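Local structure of putative leucoanthocyanidin reductase 1 (Vitis vinifera, 3I52) at residues A[11-16]-A[86-91]; A[158-163]-A[192-197]; A[128-133]-A[269-274]. The protein probably catalyses the NADPH-dependent reduction of leucoanthocyanidins to flavan-3-ols such as catechin. One frame throughout, in Å; residues are numbered along the deposited sequence.

Contact 1: A[11-16]-A[86-91]; sequences GRVLIA and IVVSTV. With NAP (NADP nicotinamide-adenine-dinucleotide phosphate), chain B.
Val-91, next to the Thr-90 that Ala-16 holds across the strands, lies against one face of the adenine, its CG1 3.7 Å from N9A of the cofactor and nearly perpendicular above that atom. In the strand pair itself, Val-13 and Ile-15 share one face with Ile-86 and Val-88; on the other lie Leu-14 and Ala-16 with Val-87 and Ser-89. CG1 of Val-13 touches two side chains of the facing strand on the same face, 4.2 Å from CG2 of Ile-86 and as far from CG2 of Val-88. Helix 21-32 packs on that face, helix 99-109 on Val-87 of the other. At the pair's outer edges run strand 37-41, bonded to Val-13 and Ile-15, and strand 114-116. These are inner strands of a Rossmann-fold sheet, in parallel register. Leu-14 is gripped at both ends, its N donating to Ile-86 O (2.8 Å) and its O accepting from Val-88 N (2.9 Å). At the C-terminal end Ala-16 O takes two bonds from one residue: Thr-90 N at 2.8 Å, tilted 25° from the carbonyl plane, and Thr-90 OG1 at 2.9 Å. The hydroxyl gets there because chi1 (61°) sets OG1 between the backbone N and carbonyl carbon. This clasp lies just before Gly-17 and the glycine-rich NADP loop.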
loop_
_atom_site.group_PDB
_atom_site.type_symbol
_atom_site.label_atom_id
_atom_site.label_comp_id
_atom_site.label_asym_id
_atom_site.label_seq_id
_atom_site.Cartn_x
_atom_site.Cartn_y
_atom_site.Cartn_z
ATOM N N GLY A 11 -3.493 -10.887 21.168
ATOM C CA GLY A 11 -2.964 -10.692 19.793
ATOM C C GLY A 11 -2.169 -9.389 19.655
ATOM O O GLY A 11 -2.686 -8.389 19.159
ATOM N N ARG A 12 -0.907 -9.404 20.089
ATOM C CA ARG A 12 -0.067 -8.195 20.092
ATOM C C ARG A 12 0.516 -7.958 18.711
ATOM O O ARG A 12 0.998 -8.889 18.062
ATOM C CB ARG A 12 1.057 -8.275 21.151
ATOM C CG ARG A 12 0.561 -8.257 22.621
ATOM C CD ARG A 12 1.715 -8.388 23.619
ATOM N NE ARG A 12 1.275 -8.551 25.003
ATOM C CZ ARG A 12 2.095 -8.608 26.050
ATOM N NH1 ARG A 12 3.405 -8.519 25.895
ATOM N NH2 ARG A 12 1.608 -8.773 27.258
ATOM N N VAL A 13 0.469 -6.705 18.263
ATOM C CA VAL A 13 0.921 -6.318 16.914
ATOM C C VAL A 13 2.186 -5.477 17.011
ATOM O O VAL A 13 2.230 -4.531 17.800
ATOM C CB VAL A 13 -0.148 -5.471 16.174
ATOM C CG1 VAL A 13 0.283 -5.212 14.742
ATOM C CG2 VAL A 13 -1.500 -6.154 16.221
ATOM N N LEU A 14 3.194 -5.840 16.217
ATOM C CA LEU A 14 4.400 -5.023 16.001
ATOM C C LEU A 14 4.358 -4.476 14.574
ATOM O O LEU A 14 4.252 -5.237 13.618
ATOM C CB LEU A 14 5.684 -5.849 16.203
ATOM C CG LEU A 14 7.067 -5.223 15.880
ATOM C CD1 LEU A 14 7.494 -4.240 16.949
ATOM C CD2 LEU A 14 8.170 -6.288 15.674
ATOM N N ILE A 15 4.460 -3.156 14.452
ATOM C CA ILE A 15 4.474 -2.450 13.178
ATOM C C ILE A 15 5.816 -1.761 12.938
ATOM O O ILE A 15 6.174 -0.879 13.687
ATOM C CB ILE A 15 3.364 -1.365 13.157
ATOM C CG1 ILE A 15 2.000 -2.044 13.356
ATOM C CG2 ILE A 15 3.431 -0.535 11.831
ATOM C CD1 ILE A 15 0.822 -1.149 13.237
ATOM N N ALA A 16 6.545 -2.186 11.903
ATOM C CA ALA A 16 7.758 -1.493 11.426
ATOM C C ALA A 16 7.353 -0.501 10.355
ATOM O O ALA A 16 6.576 -0.844 9.464
ATOM C CB ALA A 16 8.752 -2.471 10.849
ATOM N N ILE A 86 1.660 -10.656 15.802
ATOM C CA ILE A 86 1.441 -10.212 14.432
ATOM C C ILE A 86 2.513 -9.161 14.069
ATOM O O ILE A 86 2.807 -8.237 14.853
ATOM C CB ILE A 86 -0.011 -9.674 14.299
ATOM C CG1 ILE A 86 -1.030 -10.799 14.552
ATOM C CG2 ILE A 86 -0.252 -9.004 12.926
ATOM C CD1 ILE A 86 -2.293 -10.320 15.247
ATOM N N VAL A 87 3.137 -9.332 12.913
ATOM C CA VAL A 87 4.145 -8.386 12.482
ATOM C C VAL A 87 3.658 -7.832 11.155
ATOM O O VAL A 87 3.270 -8.583 10.285
ATOM C CB VAL A 87 5.560 -9.012 12.329
ATOM C CG1 VAL A 87 6.581 -7.969 11.846
ATOM C CG2 VAL A 87 6.032 -9.575 13.633
ATOM N N VAL A 88 3.635 -6.502 11.063
ATOM C CA VAL A 88 3.264 -5.761 9.858
ATOM C C VAL A 88 4.427 -4.860 9.471
ATOM O O VAL A 88 4.802 -3.990 10.242
ATOM C CB VAL A 88 2.010 -4.874 10.131
ATOM C CG1 VAL A 88 1.628 -4.058 8.904
ATOM C CG2 VAL A 88 0.839 -5.757 10.575
ATOM N N SER A 89 4.995 -5.080 8.288
ATOM C CA SER A 89 6.064 -4.237 7.791
ATOM C C SER A 89 5.564 -3.226 6.729
ATOM O O SER A 89 4.903 -3.600 5.765
ATOM C CB SER A 89 7.206 -5.106 7.259
ATOM O OG SER A 89 8.080 -4.364 6.438
ATOM N N THR A 90 5.877 -1.938 6.942
ATOM C CA THR A 90 5.546 -0.874 5.989
ATOM C C THR A 90 6.800 -0.058 5.631
ATOM O O THR A 90 6.760 1.175 5.510
ATOM C CB THR A 90 4.414 0.058 6.541
ATOM O OG1 THR A 90 4.845 0.678 7.744
ATOM C CG2 THR A 90 3.087 -0.720 6.831
ATOM N N VAL A 91 7.925 -0.746 5.456
ATOM C CA VAL A 91 9.156 -0.062 5.073
ATOM C C VAL A 91 9.088 0.325 3.596
ATOM O O VAL A 91 8.370 -0.303 2.804
ATOM C CB VAL A 91 10.404 -0.932 5.367
ATOM C CG1 VAL A 91 10.463 -1.262 6.866
ATOM C CG2 VAL A 91 10.411 -2.214 4.512
HETATM P PA NAP B . 7.942 5.571 3.739
HETATM O O1A NAP B . 9.253 5.799 3.093
HETATM O O2A NAP B . 6.896 6.637 3.657
HETATM O O5B NAP B . 8.123 5.009 5.217
HETATM C C5B NAP B . 8.946 3.893 5.397
HETATM C C4B NAP B . 8.986 3.664 6.890
HETATM O O4B NAP B . 9.794 2.534 7.168
HETATM C C3B NAP B . 9.609 4.859 7.605
HETATM O O3B NAP B . 8.865 5.170 8.756
HETATM C C2B NAP B . 10.987 4.355 7.957
HETATM O O2B NAP B . 11.431 4.982 9.120
HETATM C C1B NAP B . 10.794 2.846 8.116
HETATM N N9A NAP B . 11.971 1.994 7.858
HETATM C C8A NAP B . 12.692 1.900 6.695
HETATM N N7A NAP B . 13.783 1.107 6.908
HETATM C C5A NAP B . 13.704 0.632 8.176
HETATM C C6A NAP B . 14.418 -0.357 8.850
HETATM N N6A NAP B . 15.387 -1.037 8.222
HETATM N N1A NAP B . 14.203 -0.504 10.210
HETATM C C2A NAP B . 13.020 -0.054 10.759
HETATM N N3A NAP B . 12.222 0.832 10.044
HETATM C C4A NAP B . 12.593 1.211 8.794
HETATM O O3 NAP B . 7.363 4.263 2.972
HETATM P PN NAP B . 5.964 4.161 2.201
HETATM O O1N NAP B . 6.012 5.038 0.994
HETATM O O2N NAP B . 4.894 4.403 3.194
HETATM O O5D NAP B . 5.978 2.628 1.641
HETATM C C5D NAP B . 5.342 1.528 2.282
HETATM C C4D NAP B . 4.895 0.481 1.255
HETATM O O4D NAP B . 3.735 1.008 0.629
HETATM C C3D NAP B . 5.924 0.223 0.160
HETATM O O3D NAP B . 6.142 -1.135 -0.089
HETATM C C2D NAP B . 5.342 0.877 -1.072
HETATM O O2D NAP B . 5.703 0.194 -2.274
HETATM C C1D NAP B . 3.843 0.983 -0.781
HETATM N N1N NAP B . 3.136 2.198 -1.262
HETATM C C2N NAP B . 1.993 2.111 -2.037
HETATM C C3N NAP B . 1.260 3.265 -2.383
HETATM C C7N NAP B . -0.012 3.176 -3.195
HETATM O O7N NAP B . -0.671 4.338 -3.616
HETATM N N7N NAP B . -0.523 1.989 -3.520
HETATM C C4N NAP B . 1.794 4.532 -2.076
HETATM C C5N NAP B . 2.857 4.622 -1.168
HETATM C C6N NAP B . 3.604 3.460 -0.891
HETATM P P2B NAP B . 12.695 5.997 9.099
HETATM O O1X NAP B . 12.036 7.277 8.638
HETATM O O2X NAP B . 13.263 6.045 10.487
HETATM O O3X NAP B . 13.793 5.530 8.157
#

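Contact 2: A[158-163]-A[192-197]; sequences CCNSIA and KAYFVA. With NAP (NADP nicotinamide-adenine-dinucleotide phosphate), chain B.
Ser-161 O takes a hydrogen bond from Val-196 N (2.9 Å), nearly in line with the carbonyl, with CA of Phe-195 close by at 3.2 Å in a C-H...O contact. Ser-161 N in turn donates to Tyr-194 O at 3.0 Å, so both polar backbone atoms of this one residue are spent on strand 193-196. Asn-160 turns its O, and Ile-162 its N, to the carboxamide of the nicotinamide: Asn-160 O accepts from N7N of the cofactor in a short but bent bond (2.6 Å, 138°), and Ile-162 N donates to its O7N at 2.9 Å, almost straight (175°). The cofactor amide thus docks on the outer edge of the short strand much as another strand would. Ile-162 also lays CG2 against that oxygen, since with CG1 anti to the backbone N (chi1 -166°) the other branch falls between N and carbonyl carbon. The pairing frays at Ala-163, whose N reaches Val-196 O from well out of the carbonyl plane. Beside the pair, the Asn-160 amide runs alongside the Tyr-194 ring, ND2 3.6 Å from CD1, and bonds Phe-221 O; CD1 of Phe-195 meets CB of Ser-161, whose hydroxyl bonds Gln-282. Strand 193-196 is the middle of a small mixed sheet, with 227-228 antiparallel on its far side; helix 266-278 packs on Ser-161 and Phe-195, helix 198-208 on Ile-162 and Val-196, and helix 307-314 on Ala-163 and Phe-195.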
loop_
_atom_site.group_PDB
_atom_site.type_symbol
_atom_site.label_atom_id
_atom_site.label_comp_id
_atom_site.label_asym_id
_atom_site.label_seq_id
_atom_site.Cartn_x
_atom_site.Cartn_y
_atom_site.Cartn_z
ATOM N N CYS A 158 -2.799 -6.225 -1.266
ATOM C CA CYS A 158 -2.757 -5.570 -2.591
ATOM C C CYS A 158 -3.908 -4.605 -2.676
ATOM O O CYS A 158 -4.944 -4.893 -3.269
ATOM C CB CYS A 158 -2.849 -6.608 -3.704
ATOM S SG CYS A 158 -1.721 -8.009 -3.387
ATOM N N CYS A 159 -3.698 -3.441 -2.073
ATOM C CA CYS A 159 -4.727 -2.444 -1.912
ATOM C C CYS A 159 -4.795 -1.389 -3.027
ATOM O O CYS A 159 -5.440 -0.370 -2.866
ATOM C CB CYS A 159 -4.524 -1.724 -0.563
ATOM S SG CYS A 159 -2.915 -0.876 -0.442
ATOM N N ASN A 160 -4.098 -1.611 -4.125
ATOM C CA ASN A 160 -4.172 -0.734 -5.283
ATOM C C ASN A 160 -3.713 0.723 -4.958
ATOM O O ASN A 160 -2.722 0.857 -4.233
ATOM C CB ASN A 160 -5.549 -0.881 -5.920
ATOM C CG ASN A 160 -5.685 -2.184 -6.679
ATOM O OD1 ASN A 160 -4.773 -2.591 -7.404
ATOM N ND2 ASN A 160 -6.829 -2.853 -6.509
ATOM N N SER A 161 -4.339 1.778 -5.516
ATOM C CA SER A 161 -3.794 3.142 -5.387
ATOM C C SER A 161 -4.409 3.896 -4.208
ATOM O O SER A 161 -5.614 3.848 -3.994
ATOM C CB SER A 161 -4.018 3.965 -6.670
ATOM O OG SER A 161 -3.328 3.370 -7.741
ATOM N N ILE A 162 -3.585 4.599 -3.447
ATOM C CA ILE A 162 -4.109 5.524 -2.451
ATOM C C ILE A 162 -4.890 6.668 -3.147
ATOM O O ILE A 162 -4.521 7.115 -4.222
ATOM C CB ILE A 162 -2.993 6.073 -1.516
ATOM C CG1 ILE A 162 -3.622 6.760 -0.293
ATOM C CG2 ILE A 162 -2.076 7.080 -2.246
ATOM C CD1 ILE A 162 -2.968 6.390 1.006
ATOM N N ALA A 163 -5.983 7.110 -2.529
ATOM C CA ALA A 163 -6.868 8.093 -3.128
ATOM C C ALA A 163 -6.185 9.457 -3.121
ATOM O O ALA A 163 -6.121 10.123 -2.093
ATOM C CB ALA A 163 -8.190 8.153 -2.383
ATOM N N LYS A 192 -9.331 2.022 -16.096
ATOM C CA LYS A 192 -9.760 2.041 -14.684
ATOM C C LYS A 192 -8.628 1.643 -13.711
ATOM O O LYS A 192 -7.803 0.786 -14.017
ATOM C CB LYS A 192 -10.934 1.086 -14.455
ATOM C CG LYS A 192 -12.206 1.369 -15.269
ATOM C CD LYS A 192 -13.000 2.557 -14.713
ATOM C CE LYS A 192 -14.450 2.579 -15.235
ATOM N NZ LYS A 192 -15.286 3.613 -14.543
ATOM N N ALA A 193 -8.612 2.298 -12.550
ATOM C CA ALA A 193 -7.874 1.857 -11.398
ATOM C C ALA A 193 -8.798 1.978 -10.198
ATOM O O ALA A 193 -9.912 2.525 -10.306
ATOM C CB ALA A 193 -6.607 2.700 -11.192
ATOM N N TYR A 194 -8.340 1.454 -9.067
ATOM C CA TYR A 194 -9.056 1.561 -7.804
ATOM C C TYR A 194 -8.326 2.464 -6.843
ATOM O O TYR A 194 -7.110 2.299 -6.599
ATOM C CB TYR A 194 -9.174 0.179 -7.130
ATOM C CG TYR A 194 -10.064 -0.809 -7.829
ATOM C CD1 TYR A 194 -9.537 -1.803 -8.639
ATOM C CD2 TYR A 194 -11.423 -0.781 -7.634
ATOM C CE1 TYR A 194 -10.366 -2.706 -9.290
ATOM C CE2 TYR A 194 -12.244 -1.679 -8.247
ATOM C CZ TYR A 194 -11.716 -2.640 -9.086
ATOM O OH TYR A 194 -12.571 -3.529 -9.707
ATOM N N PHE A 195 -9.074 3.374 -6.247
ATOM C CA PHE A 195 -8.541 4.370 -5.302
ATOM C C PHE A 195 -9.121 4.144 -3.907
ATOM O O PHE A 195 -10.322 3.968 -3.742
ATOM C CB PHE A 195 -8.844 5.787 -5.811
ATOM C CG PHE A 195 -8.235 6.065 -7.172
ATOM C CD1 PHE A 195 -6.886 6.406 -7.296
ATOM C CD2 PHE A 195 -8.994 5.920 -8.338
ATOM C CE1 PHE A 195 -6.311 6.624 -8.570
ATOM C CE2 PHE A 195 -8.431 6.139 -9.602
ATOM C CZ PHE A 195 -7.096 6.497 -9.713
ATOM N N VAL A 196 -8.260 4.123 -2.902
ATOM C CA VAL A 196 -8.684 3.828 -1.542
ATOM C C VAL A 196 -8.131 4.888 -0.607
ATOM O O VAL A 196 -6.938 5.133 -0.627
ATOM C CB VAL A 196 -8.148 2.450 -1.079
ATOM C CG1 VAL A 196 -8.782 2.054 0.261
ATOM C CG2 VAL A 196 -8.410 1.423 -2.138
ATOM N N ALA A 197 -8.973 5.460 0.245
ATOM C CA ALA A 197 -8.484 6.413 1.241
ATOM C C ALA A 197 -7.432 5.734 2.107
ATOM O O ALA A 197 -7.553 4.546 2.413
ATOM C CB ALA A 197 -9.609 6.913 2.112
HETATM P PA NAP B . 7.942 5.571 3.739
HETATM O O1A NAP B . 9.253 5.799 3.093
HETATM O O2A NAP B . 6.896 6.637 3.657
HETATM O O5B NAP B . 8.123 5.009 5.217
HETATM C C5B NAP B . 8.946 3.893 5.397
HETATM C C4B NAP B . 8.986 3.664 6.890
HETATM O O4B NAP B . 9.794 2.534 7.168
HETATM C C3B NAP B . 9.609 4.859 7.605
HETATM O O3B NAP B . 8.865 5.170 8.756
HETATM C C2B NAP B . 10.987 4.355 7.957
HETATM O O2B NAP B . 11.431 4.982 9.120
HETATM C C1B NAP B . 10.794 2.846 8.116
HETATM N N9A NAP B . 11.971 1.994 7.858
HETATM C C8A NAP B . 12.692 1.900 6.695
HETATM N N7A NAP B . 13.783 1.107 6.908
HETATM C C5A NAP B . 13.704 0.632 8.176
HETATM C C6A NAP B . 14.418 -0.357 8.850
HETATM N N6A NAP B . 15.387 -1.037 8.222
HETATM N N1A NAP B . 14.203 -0.504 10.210
HETATM C C2A NAP B . 13.020 -0.054 10.759
HETATM N N3A NAP B . 12.222 0.832 10.044
HETATM C C4A NAP B . 12.593 1.211 8.794
HETATM O O3 NAP B . 7.363 4.263 2.972
HETATM P PN NAP B . 5.964 4.161 2.201
HETATM O O1N NAP B . 6.012 5.038 0.994
HETATM O O2N NAP B . 4.894 4.403 3.194
HETATM O O5D NAP B . 5.978 2.628 1.641
HETATM C C5D NAP B . 5.342 1.528 2.282
HETATM C C4D NAP B . 4.895 0.481 1.255
HETATM O O4D NAP B . 3.735 1.008 0.629
HETATM C C3D NAP B . 5.924 0.223 0.160
HETATM O O3D NAP B . 6.142 -1.135 -0.089
HETATM C C2D NAP B . 5.342 0.877 -1.072
HETATM O O2D NAP B . 5.703 0.194 -2.274
HETATM C C1D NAP B . 3.843 0.983 -0.781
HETATM N N1N NAP B . 3.136 2.198 -1.262
HETATM C C2N NAP B . 1.993 2.111 -2.037
HETATM C C3N NAP B . 1.260 3.265 -2.383
HETATM C C7N NAP B . -0.012 3.176 -3.195
HETATM O O7N NAP B . -0.671 4.338 -3.616
HETATM N N7N NAP B . -0.523 1.989 -3.520
HETATM C C4N NAP B . 1.794 4.532 -2.076
HETATM C C5N NAP B . 2.857 4.622 -1.168
HETATM C C6N NAP B . 3.604 3.460 -0.891
HETATM P P2B NAP B . 12.695 5.997 9.099
HETATM O O1X NAP B . 12.036 7.277 8.638
HETATM O O2X NAP B . 13.263 6.045 10.487
HETATM O O3X NAP B . 13.793 5.530 8.157
#

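Contact 3: A[128-133]-A[269-274]. With KXN ((2R,3S)-2-(3,4-dihydroxyphenyl)-3,4-dihydro-2H-chromene-3,5,7-triol), chain C.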
loop_
_atom_site.group_PDB
_atom_site.type_symbol
_atom_site.label_atom_id
_atom_site.label_comp_id
_atom_site.label_asym_id
_atom_site.label_seq_id
_atom_site.Cartn_x
_atom_site.Cartn_y
_atom_site.Cartn_z
ATOM N N ASP A 128 3.555 -6.497 -14.400
ATOM C CA ASP A 128 4.810 -6.552 -15.168
ATOM C C ASP A 128 5.223 -5.143 -15.600
ATOM O O ASP A 128 5.238 -4.802 -16.815
ATOM C CB ASP A 128 4.593 -7.441 -16.385
ATOM C CG ASP A 128 5.864 -7.708 -17.174
ATOM O OD1 ASP A 128 7.006 -7.677 -16.620
ATOM O OD2 ASP A 128 5.681 -8.011 -18.367
ATOM N N PRO A 129 5.499 -4.288 -14.614
ATOM C CA PRO A 129 5.893 -2.904 -14.944
ATOM C C PRO A 129 7.259 -2.852 -15.625
ATOM O O PRO A 129 8.042 -3.794 -15.509
ATOM C CB PRO A 129 5.963 -2.217 -13.576
ATOM C CG PRO A 129 6.197 -3.366 -12.553
ATOM C CD PRO A 129 5.693 -4.633 -13.192
ATOM N N VAL A 130 7.574 -1.764 -16.316
ATOM C CA VAL A 130 8.917 -1.618 -16.882
ATOM C C VAL A 130 9.915 -1.271 -15.777
ATOM O O VAL A 130 9.511 -0.979 -14.649
ATOM C CB VAL A 130 8.934 -0.540 -18.014
ATOM C CG1 VAL A 130 8.022 -0.972 -19.206
ATOM C CG2 VAL A 130 8.525 0.845 -17.464
ATOM N N GLU A 131 11.220 -1.320 -16.071
ATOM C CA GLU A 131 12.230 -0.851 -15.132
ATOM C C GLU A 131 12.118 0.684 -14.956
ATOM O O GLU A 131 11.757 1.387 -15.894
ATOM C CB GLU A 131 13.653 -1.201 -15.631
ATOM C CG GLU A 131 13.975 -2.701 -15.719
ATOM C CD GLU A 131 14.149 -3.391 -14.353
ATOM O OE1 GLU A 131 13.948 -2.762 -13.271
ATOM O OE2 GLU A 131 14.498 -4.590 -14.363
ATOM N N PRO A 132 12.487 1.221 -13.774
ATOM C CA PRO A 132 13.005 0.530 -12.576
ATOM C C PRO A 132 11.919 0.031 -11.611
ATOM O O PRO A 132 12.244 -0.472 -10.535
ATOM C CB PRO A 132 13.878 1.583 -11.905
ATOM C CG PRO A 132 13.229 2.920 -12.340
ATOM C CD PRO A 132 12.540 2.692 -13.637
ATOM N N GLY A 133 10.655 0.105 -12.018
ATOM C CA GLY A 133 9.575 -0.490 -11.243
ATOM C C GLY A 133 9.717 -1.994 -11.096
ATOM O O GLY A 133 9.424 -2.537 -10.040
ATOM N N VAL A 269 7.995 5.463 -9.917
ATOM C CA VAL A 269 6.584 5.832 -9.915
ATOM C C VAL A 269 6.072 5.997 -11.337
ATOM O O VAL A 269 4.922 5.698 -11.619
ATOM C CB VAL A 269 6.349 7.135 -9.106
ATOM C CG1 VAL A 269 4.846 7.496 -9.063
ATOM C CG2 VAL A 269 6.926 6.961 -7.683
ATOM N N ALA A 270 6.928 6.483 -12.228
ATOM C CA ALA A 270 6.586 6.590 -13.642
ATOM C C ALA A 270 6.312 5.196 -14.250
ATOM O O ALA A 270 5.335 4.986 -14.996
ATOM C CB ALA A 270 7.717 7.313 -14.407
ATOM N N ALA A 271 7.206 4.259 -13.987
ATOM C CA ALA A 271 6.975 2.837 -14.388
ATOM C C ALA A 271 5.569 2.328 -13.948
ATOM O O ALA A 271 4.841 1.710 -14.724
ATOM C CB ALA A 271 8.113 1.924 -13.808
ATOM N N PHE A 272 5.186 2.624 -12.708
ATOM C CA PHE A 272 3.927 2.149 -12.112
ATOM C C PHE A 272 2.723 2.848 -12.731
ATOM O O PHE A 272 1.703 2.232 -13.012
ATOM C CB PHE A 272 3.919 2.429 -10.586
ATOM C CG PHE A 272 4.918 1.620 -9.785
ATOM C CD1 PHE A 272 5.421 0.410 -10.252
ATOM C CD2 PHE A 272 5.289 2.036 -8.521
ATOM C CE1 PHE A 272 6.306 -0.350 -9.477
ATOM C CE2 PHE A 272 6.175 1.274 -7.733
ATOM C CZ PHE A 272 6.686 0.094 -8.215
ATOM N N THR A 273 2.842 4.154 -12.932
ATOM C CA THR A 273 1.824 4.908 -13.620
ATOM C C THR A 273 1.569 4.314 -14.990
ATOM O O THR A 273 0.420 4.140 -15.419
ATOM C CB THR A 273 2.251 6.388 -13.729
ATOM O OG1 THR A 273 2.469 6.909 -12.413
ATOM C CG2 THR A 273 1.213 7.205 -14.438
ATOM N N HIS A 274 2.628 4.018 -15.716
ATOM C CA HIS A 274 2.454 3.321 -16.998
ATOM C C HIS A 274 1.649 2.010 -16.824
ATOM O O HIS A 274 0.637 1.768 -17.523
ATOM C CB HIS A 274 3.819 3.003 -17.574
ATOM C CG HIS A 274 3.802 2.291 -18.891
ATOM N ND1 HIS A 274 4.027 0.933 -19.006
ATOM C CD2 HIS A 274 3.673 2.756 -20.152
ATOM C CE1 HIS A 274 3.981 0.586 -20.278
ATOM N NE2 HIS A 274 3.760 1.675 -20.997
HETATM O O94 KXN C . 10.458 4.384 -1.890
HETATM C C94 KXN C . 9.323 4.153 -2.585
HETATM C C93 KXN C . 8.028 4.224 -1.878
HETATM O O93 KXN C . 7.986 4.547 -0.567
HETATM C C92 KXN C . 6.855 3.981 -2.578
HETATM C C95 KXN C . 9.339 3.819 -3.935
HETATM C C96 KXN C . 8.126 3.570 -4.589
HETATM C C91 KXN C . 6.890 3.657 -3.934
HETATM C C2 KXN C . 5.623 3.362 -4.675
HETATM O O1 KXN C . 5.165 2.051 -4.293
HETATM C C3 KXN C . 4.451 4.331 -4.415
HETATM O O3 KXN C . 4.833 5.697 -4.653
HETATM C C4 KXN C . 3.207 3.985 -5.257
HETATM C C10 KXN C . 3.045 2.482 -5.475
HETATM C C9 KXN C . 4.076 1.540 -4.949
HETATM C C8 KXN C . 3.935 0.174 -5.163
HETATM C C5 KXN C . 1.879 1.883 -6.219
HETATM O O51 KXN C . 0.873 2.662 -6.726
HETATM C C6 KXN C . 1.828 0.490 -6.380
HETATM C C7 KXN C . 2.834 -0.343 -5.861
HETATM O O71 KXN C . 2.755 -1.692 -6.071
HETATM O O HOH W 1 5.324 -0.100 -16.641
#
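The methyl of Ala-271 points straight into the bend of the 128-133 loop: its CB lies 3.3 Å from Val-130 O, 3.6 Å from Gly-133 N and 3.8 Å from CG2 of Val-130. The loop wraps this closely partly because Gly-133 has no side chain; a CB there would collide with that of Ala-271 and crowd the Phe-272 ring. Phe-272 is the second anchor. Its CE1 sits 3.7 Å from CA of Gly-133, and CB of Pro-129 comes in at the ring edge near CD1, while the opposite rim of the ring turns to the bound catechin. There CE2 approaches C9 of the ligand at 3.5 Å, and C7 of the same ligand ring lies over one face of the phenyl, displaced toward its rim. With CG anti to the carbonyl carbon (chi1 -68°), the ring swings off the helix to fill the seam between loop and ligand. Were Phe-272 cut back to an alanine, a gap would probably open beside Gly-133 and the fused ring of catechin would lose an apolar wall. Further out, a water ties the segments together, accepting from Val-130 N (2.8 Å), donating to Ala-271 O (2.7 Å) and bonding His-274 ND1 (2.9 Å); Glu-252 holds the histidine from its NE2. Tyr-137 of helix 133-149 meets the Phe-272 ring, planes about 25° apart, and bonds catechin through its OH; the peptide before Pro-132 is cis, just ahead of that helix. Direct contact is van der Waals, methyl and ring against backbone and aliphatic atoms, without a direct hydrogen bond; Phe-272 gives the ligand's fused ring an apolar surface, while Tyr-137, Ile-171 and His-122 supply polar bonds.

How the contacts relate
All three contacts are largely buried, but they belong to different parts of the fold. Contact 1 pairs regular inner strands of the Rossmann sheet, backbone bonds in register and mostly aliphatic rows on both faces. Contact 2, nearest the chain's centre, is a shorter, fraying pairing in the small mixed sheet, its spare edge given to the cofactor. Contact 3 joins a loop to a helix through methyls, a ring and a water. Contacts 1 and 2 both touch NADP, at its adenosine and nicotinamide ends, with centres 22 Å apart; contact 3 touches catechin, which contact 2 also approaches at Ser-161. Helix 266-278 is shared, forming one half of contact 3 and packing on contact 2, which is nested along the chain inside the loop that contact 3 closes.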